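Local coordinates for protein UDP-glucose:anthocyanidin 3-O-glucosyltransferase (Clitoria ternatea, PDB 4REL) that belongs to the glycosyltransferases of the GT-B fold, built from two Rossmann-like domains with parallel sheets, and holds KMP in a pocket between them, at residues F146-I151 with Q180-V185; R152-K157 with L173-V178. All coordinates share one frame; numbering follows the deposited sequence.

Interaction 1: F146-I151 with Q180-V185; sequences FNIDLI and QDMLDV. With KMP (3,5,7-trihydroxy-2-(4-hydroxyphenyl)-4H-chromen-4-one), chain B.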
loop_
_atom_site.group_PDB
_atom_site.type_symbol
_atom_site.label_atom_id
_atom_site.label_comp_id
_atom_site.label_asym_id
_atom_site.label_seq_id
_atom_site.Cartn_x
_atom_site.Cartn_y
_atom_site.Cartn_z
ATOM N N PHE A 146 16.838 -5.435 -6.490
ATOM C CA PHE A 146 17.941 -6.349 -6.762
ATOM C C PHE A 146 18.531 -6.172 -8.153
ATOM O O PHE A 146 19.427 -6.925 -8.558
ATOM C CB PHE A 146 17.476 -7.786 -6.564
ATOM C CG PHE A 146 17.155 -8.107 -5.138
ATOM C CD1 PHE A 146 18.109 -8.694 -4.322
ATOM C CD2 PHE A 146 15.911 -7.800 -4.605
ATOM C CE1 PHE A 146 17.828 -8.985 -2.997
ATOM C CE2 PHE A 146 15.626 -8.081 -3.278
ATOM C CZ PHE A 146 16.583 -8.677 -2.479
ATOM N N ASN A 147 18.059 -5.155 -8.869
ATOM C CA ASN A 147 18.453 -4.957 -10.261
ATOM C C ASN A 147 18.602 -3.481 -10.615
ATOM O O ASN A 147 18.331 -3.084 -11.740
ATOM C CB ASN A 147 17.436 -5.619 -11.204
ATOM C CG ASN A 147 17.395 -7.128 -11.050
ATOM O OD1 ASN A 147 18.201 -7.851 -11.647
ATOM N ND2 ASN A 147 16.455 -7.615 -10.251
ATOM N N ILE A 148 19.049 -2.675 -9.654
ATOM C CA ILE A 148 19.114 -1.227 -9.856
ATOM C C ILE A 148 20.023 -0.836 -11.027
ATOM O O ILE A 148 19.647 0.001 -11.857
ATOM C CB ILE A 148 19.550 -0.495 -8.568
ATOM C CG1 ILE A 148 18.542 -0.764 -7.452
ATOM C CG2 ILE A 148 19.702 1.009 -8.820
ATOM C CD1 ILE A 148 19.045 -0.421 -6.074
ATOM N N ASP A 149 21.204 -1.445 -11.117
ATOM C CA ASP A 149 22.131 -1.081 -12.195
ATOM C C ASP A 149 21.569 -1.410 -13.579
ATOM O O ASP A 149 21.685 -0.605 -14.506
ATOM C CB ASP A 149 23.503 -1.723 -11.975
ATOM C CG ASP A 149 24.193 -1.206 -10.725
ATOM O OD1 ASP A 149 23.759 -0.163 -10.194
ATOM O OD2 ASP A 149 25.171 -1.834 -10.276
ATOM N N LEU A 150 20.943 -2.575 -13.719
ATOM C CA LEU A 150 20.335 -2.948 -15.000
ATOM C C LEU A 150 19.197 -2.000 -15.340
ATOM O O LEU A 150 19.038 -1.577 -16.490
ATOM C CB LEU A 150 19.797 -4.381 -14.966
ATOM C CG LEU A 150 20.813 -5.516 -14.928
ATOM C CD1 LEU A 150 20.096 -6.868 -14.969
ATOM C CD2 LEU A 150 21.810 -5.381 -16.078
ATOM N N ILE A 151 18.401 -1.675 -14.329
ATOM C CA ILE A 151 17.254 -0.804 -14.527
ATOM C C ILE A 151 17.700 0.606 -14.930
ATOM O O ILE A 151 17.172 1.171 -15.891
ATOM C CB ILE A 151 16.345 -0.810 -13.280
ATOM C CG1 ILE A 151 15.570 -2.130 -13.236
ATOM C CG2 ILE A 151 15.389 0.373 -13.304
ATOM C CD1 ILE A 151 14.950 -2.468 -11.879
ATOM N N GLN A 180 10.649 6.817 -10.270
ATOM C CA GLN A 180 11.673 7.814 -10.565
ATOM C C GLN A 180 12.731 7.863 -9.463
ATOM O O GLN A 180 13.911 8.081 -9.750
ATOM C CB GLN A 180 11.055 9.199 -10.774
ATOM C CG GLN A 180 12.058 10.272 -11.161
ATOM C CD GLN A 180 12.691 10.012 -12.509
ATOM O OE1 GLN A 180 12.003 9.670 -13.476
ATOM N NE2 GLN A 180 14.012 10.159 -12.584
ATOM N N ASP A 181 12.313 7.646 -8.215
ATOM C CA ASP A 181 13.237 7.689 -7.078
ATOM C C ASP A 181 14.483 6.822 -7.279
ATOM O O ASP A 181 15.575 7.187 -6.836
ATOM C CB ASP A 181 12.542 7.256 -5.772
ATOM C CG ASP A 181 11.559 8.290 -5.243
ATOM O OD1 ASP A 181 11.784 9.500 -5.429
ATOM O OD2 ASP A 181 10.557 7.881 -4.623
ATOM N N MET A 182 14.330 5.680 -7.944
ATOM C CA MET A 182 15.447 4.742 -8.020
ATOM C C MET A 182 16.402 5.087 -9.151
ATOM O O MET A 182 17.507 4.547 -9.222
ATOM C CB MET A 182 14.984 3.278 -8.077
ATOM C CG MET A 182 14.429 2.798 -9.396
ATOM S SD MET A 182 14.120 1.003 -9.336
ATOM C CE MET A 182 15.767 0.383 -9.082
ATOM N N LEU A 183 15.977 6.014 -10.004
ATOM C CA LEU A 183 16.800 6.478 -11.115
ATOM C C LEU A 183 17.588 7.752 -10.783
ATOM O O LEU A 183 18.633 8.011 -11.392
ATOM C CB LEU A 183 15.924 6.735 -12.344
ATOM C CG LEU A 183 15.090 5.579 -12.894
ATOM C CD1 LEU A 183 14.358 6.031 -14.145
ATOM C CD2 LEU A 183 15.958 4.364 -13.196
ATOM N N ASP A 184 17.079 8.557 -9.846
ATOM C CA ASP A 184 17.690 9.852 -9.532
ATOM C C ASP A 184 19.122 9.686 -9.034
ATOM O O ASP A 184 19.385 8.859 -8.167
ATOM C CB ASP A 184 16.885 10.595 -8.464
ATOM C CG ASP A 184 15.566 11.140 -8.986
ATOM O OD1 ASP A 184 15.461 11.419 -10.201
ATOM O OD2 ASP A 184 14.634 11.293 -8.165
ATOM N N VAL A 185 20.036 10.475 -9.593
ATOM C CA VAL A 185 21.427 10.490 -9.147
ATOM C C VAL A 185 21.856 11.925 -8.849
ATOM O O VAL A 185 21.394 12.864 -9.498
ATOM C CB VAL A 185 22.379 9.861 -10.194
ATOM C CG1 VAL A 185 22.147 8.357 -10.296
ATOM C CG2 VAL A 185 22.198 10.530 -11.550
HETATM C C1 KMP B . 8.786 3.450 -4.250
HETATM C C2 KMP B . 7.831 2.922 -3.397
HETATM C C3 KMP B . 7.205 3.808 -2.392
HETATM C C4 KMP B . 7.610 5.227 -2.329
HETATM C C5 KMP B . 8.579 5.663 -3.223
HETATM C C6 KMP B . 9.149 4.793 -4.158
HETATM C C9 KMP B . 6.176 3.299 -1.456
HETATM C C10 KMP B . 5.603 4.255 -0.481
HETATM C C11 KMP B . 6.087 5.674 -0.495
HETATM C C14 KMP B . 5.561 6.706 0.452
HETATM C C15 KMP B . 4.801 6.371 1.571
HETATM C C16 KMP B . 4.328 7.356 2.424
HETATM C C17 KMP B . 4.608 8.688 2.165
HETATM C C18 KMP B . 5.367 9.033 1.054
HETATM C C19 KMP B . 5.842 8.044 0.204
HETATM O O12 KMP B . 7.045 6.077 -1.406
HETATM O O13 KMP B . 5.813 2.100 -1.497
HETATM O O24 KMP B . 4.137 9.652 3.004
HETATM O O27 KMP B . 4.649 3.802 0.379
HETATM O O29 KMP B . 10.095 5.276 -5.009
HETATM O O30 KMP B . 7.463 1.613 -3.469
#
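The thioether end of M182 reaches across to I148 and I151, packing a loop of the N-terminal domain against the first turn of helix 148-157 in this GT-B fold. M182 CE lies against I148 CG1 at 3.4 Å, tighter than usual for two carbons, and meets I151 CD1 more loosely at 4.1 Å. The methionine crosses I151 nearly at a right angle. Its CG sits between the backbone N and the carbonyl carbon (chi1 76°), and a bend about the CG-SD bond (chi3 -63°) turns the terminal methyl onto the helix. Beside it, I151 CG2 touches L183 CD2 at 4.0 Å, and all three contacts between the segments join apolar side chains.

Further out, N197 of helix 191-197 packs on both I148 and M182, while F166 lies against I151. The loop is itself held as a turn: Q180 O accepts from the backbone N of both L183 and D184, and Q180 NE2 reaches D184 OD1 from above the carboxylate plane. Next to the buried M182, D181 belongs to the ligand pocket, where H17 NE2 is also hydrogen-bonded to KMP; the hydroxyl O29 of KMP donates to D181 OD2 at 2.7 Å.

Interaction 2: R152-K157 with L173-V178; sequences RDKCSK and LRVEDV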
loop_
_atom_site.group_PDB
_atom_site.type_symbol
_atom_site.label_atom_id
_atom_site.label_comp_id
_atom_site.label_asym_id
_atom_site.label_seq_id
_atom_site.Cartn_x
_atom_site.Cartn_y
_atom_site.Cartn_z
ATOM N N ARG A 152 18.687 1.157 -14.228
ATOM C CA ARG A 152 19.184 2.490 -14.563
ATOM C C ARG A 152 19.768 2.513 -15.962
ATOM O O ARG A 152 19.551 3.465 -16.720
ATOM C CB ARG A 152 20.235 2.956 -13.559
ATOM C CG ARG A 152 19.647 3.213 -12.184
ATOM C CD ARG A 152 20.667 3.795 -11.240
ATOM N NE ARG A 152 20.043 4.241 -9.996
ATOM C CZ ARG A 152 20.726 4.592 -8.913
ATOM N NH1 ARG A 152 22.050 4.532 -8.920
ATOM N NH2 ARG A 152 20.087 4.990 -7.822
ATOM N N ASP A 153 20.512 1.469 -16.309
ATOM C CA ASP A 153 21.116 1.407 -17.634
ATOM C C ASP A 153 20.045 1.355 -18.722
ATOM O O ASP A 153 20.116 2.093 -19.710
ATOM C CB ASP A 153 22.064 0.212 -17.751
ATOM C CG ASP A 153 23.036 0.362 -18.911
ATOM O OD1 ASP A 153 23.468 1.507 -19.171
ATOM O OD2 ASP A 153 23.357 -0.654 -19.565
ATOM N N LYS A 154 19.048 0.495 -18.538
ATOM C CA LYS A 154 17.968 0.378 -19.511
ATOM C C LYS A 154 17.135 1.666 -19.596
ATOM O O LYS A 154 16.794 2.117 -20.686
ATOM C CB LYS A 154 17.075 -0.833 -19.199
ATOM C CG LYS A 154 15.997 -1.093 -20.253
ATOM C CD LYS A 154 15.450 -2.511 -20.170
ATOM C CE LYS A 154 16.171 -3.454 -21.118
ATOM N NZ LYS A 154 15.547 -3.506 -22.479
ATOM N N CYS A 155 16.820 2.267 -18.452
ATOM C CA CYS A 155 16.018 3.492 -18.465
ATOM C C CYS A 155 16.754 4.643 -19.133
ATOM O O CYS A 155 16.131 5.541 -19.699
ATOM C CB CYS A 155 15.578 3.885 -17.056
ATOM S SG CYS A 155 14.382 2.733 -16.349
ATOM N N SER A 156 18.079 4.601 -19.078
ATOM C CA SER A 156 18.893 5.660 -19.666
ATOM C C SER A 156 19.107 5.486 -21.171
ATOM O O SER A 156 19.175 6.469 -21.911
ATOM C CB SER A 156 20.249 5.734 -18.962
ATOM O OG SER A 156 21.098 6.661 -19.616
ATOM N N LYS A 157 19.212 4.241 -21.621
ATOM C CA LYS A 157 19.614 3.957 -23.002
ATOM C C LYS A 157 18.471 3.546 -23.924
ATOM O O LYS A 157 18.462 3.882 -25.109
ATOM C CB LYS A 157 20.658 2.841 -23.021
ATOM C CG LYS A 157 22.003 3.205 -22.432
ATOM C CD LYS A 157 22.886 1.967 -22.413
ATOM C CE LYS A 157 24.342 2.294 -22.138
ATOM N NZ LYS A 157 25.173 1.063 -22.280
ATOM N N LEU A 173 6.720 -5.486 -17.263
ATOM C CA LEU A 173 7.104 -4.178 -16.732
ATOM C C LEU A 173 7.948 -3.436 -17.763
ATOM O O LEU A 173 8.740 -4.050 -18.491
ATOM C CB LEU A 173 7.893 -4.302 -15.412
ATOM C CG LEU A 173 7.176 -4.917 -14.212
ATOM C CD1 LEU A 173 8.048 -4.812 -12.988
ATOM C CD2 LEU A 173 5.874 -4.166 -13.978
ATOM N N ARG A 174 7.749 -2.122 -17.844
ATOM C CA ARG A 174 8.469 -1.300 -18.808
ATOM C C ARG A 174 9.294 -0.222 -18.130
ATOM O O ARG A 174 9.047 0.151 -16.981
ATOM C CB ARG A 174 7.497 -0.603 -19.752
ATOM C CG ARG A 174 6.572 -1.513 -20.519
ATOM C CD ARG A 174 5.612 -0.610 -21.248
ATOM N NE ARG A 174 4.646 -1.325 -22.061
ATOM C CZ ARG A 174 3.757 -0.710 -22.836
ATOM N NH1 ARG A 174 3.731 0.618 -22.884
ATOM N NH2 ARG A 174 2.901 -1.417 -23.559
ATOM N N VAL A 175 10.265 0.292 -18.875
ATOM C CA VAL A 175 11.058 1.433 -18.464
ATOM C C VAL A 175 10.198 2.557 -17.874
ATOM O O VAL A 175 10.510 3.100 -16.811
ATOM C CB VAL A 175 11.872 1.945 -19.669
ATOM C CG1 VAL A 175 12.279 3.394 -19.486
ATOM C CG2 VAL A 175 13.082 1.062 -19.878
ATOM N N GLU A 176 9.089 2.874 -18.537
ATOM C CA GLU A 176 8.247 3.990 -18.099
ATOM C C GLU A 176 7.522 3.739 -16.770
ATOM O O GLU A 176 6.986 4.672 -16.158
ATOM C CB GLU A 176 7.233 4.350 -19.186
ATOM C CG GLU A 176 6.186 3.283 -19.429
ATOM C CD GLU A 176 5.278 3.613 -20.596
ATOM O OE1 GLU A 176 4.576 4.642 -20.529
ATOM O OE2 GLU A 176 5.272 2.843 -21.579
ATOM N N ASP A 177 7.517 2.488 -16.311
ATOM C CA ASP A 177 6.849 2.147 -15.056
ATOM C C ASP A 177 7.745 2.315 -13.828
ATOM O O ASP A 177 7.253 2.345 -12.702
ATOM C CB ASP A 177 6.348 0.701 -15.101
ATOM C CG ASP A 177 5.458 0.420 -16.299
ATOM O OD1 ASP A 177 4.685 1.319 -16.698
ATOM O OD2 ASP A 177 5.527 -0.711 -16.833
ATOM N N VAL A 178 9.055 2.402 -14.049
ATOM C CA VAL A 178 10.038 2.389 -12.961
ATOM C C VAL A 178 9.889 3.608 -12.040
ATOM O O VAL A 178 9.733 4.730 -12.525
ATOM C CB VAL A 178 11.462 2.334 -13.544
ATOM C CG1 VAL A 178 12.510 2.450 -12.453
ATOM C CG2 VAL A 178 11.652 1.038 -14.341
#
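V175 and C155 carry this contact, in which a short 3-10 turn, 175-177, packs against the last turn of helix 148-157 in the N-terminal Rossmann-like domain of a GT-B protein. The two methyls of V175 divide the work. CG1, anti to the backbone N (chi1 158°), lies 3.8 Å from C155 SG and also close to C155 CA, whereas CG2 meets K154 CG at 3.6 Å. The valine thus straddles two successive helix residues, and the backbones come close, with V175 CA 5.4 Å from C155 CA. The cysteine sulfur has a second neighbour in V178 CG2, also at 3.8 Å, and so sits against both valines; L183 packs on the same cysteine from outside the contact.

K154 contributes only the aliphatic part of its chain here. Beyond CG the chain bends twice, and its ammonium pairs with D158 just after the helix segment. The turn is braced by polar groups of its own: D177 OD2 accepts from the backbone N of R174 and also forms a salt bridge with R373 of helix 368-378, tying the turn to the C-terminal domain. E176 is shared in a similar way between K388, through OE1, and R174, whose NH1 makes a salt bridge with E176 OE2 at 3.0 Å, the acceptor lying in the guanidinium plane while the donor comes from above the carboxylate plane.

How the interactions relate
Both contacts lean on helix 148-157, interaction 1 on its first turn and interaction 2 on its later part, and along the chain the second is nested inside the loop closed by the first. Neither is deep core: each combines two buried and two partly exposed residues, well away from the centre of the chain. Both are apolar across their segments, but their surroundings differ. Interaction 1 borders the KMP pocket, whereas interaction 2 is flanked by charged groups facing helix 368-378. They join directly, with I151 CG2 packing on V178 CG1 and the guanidinium of R152 probably hydrogen-bonded through NE to M182 O at 2.7 Å.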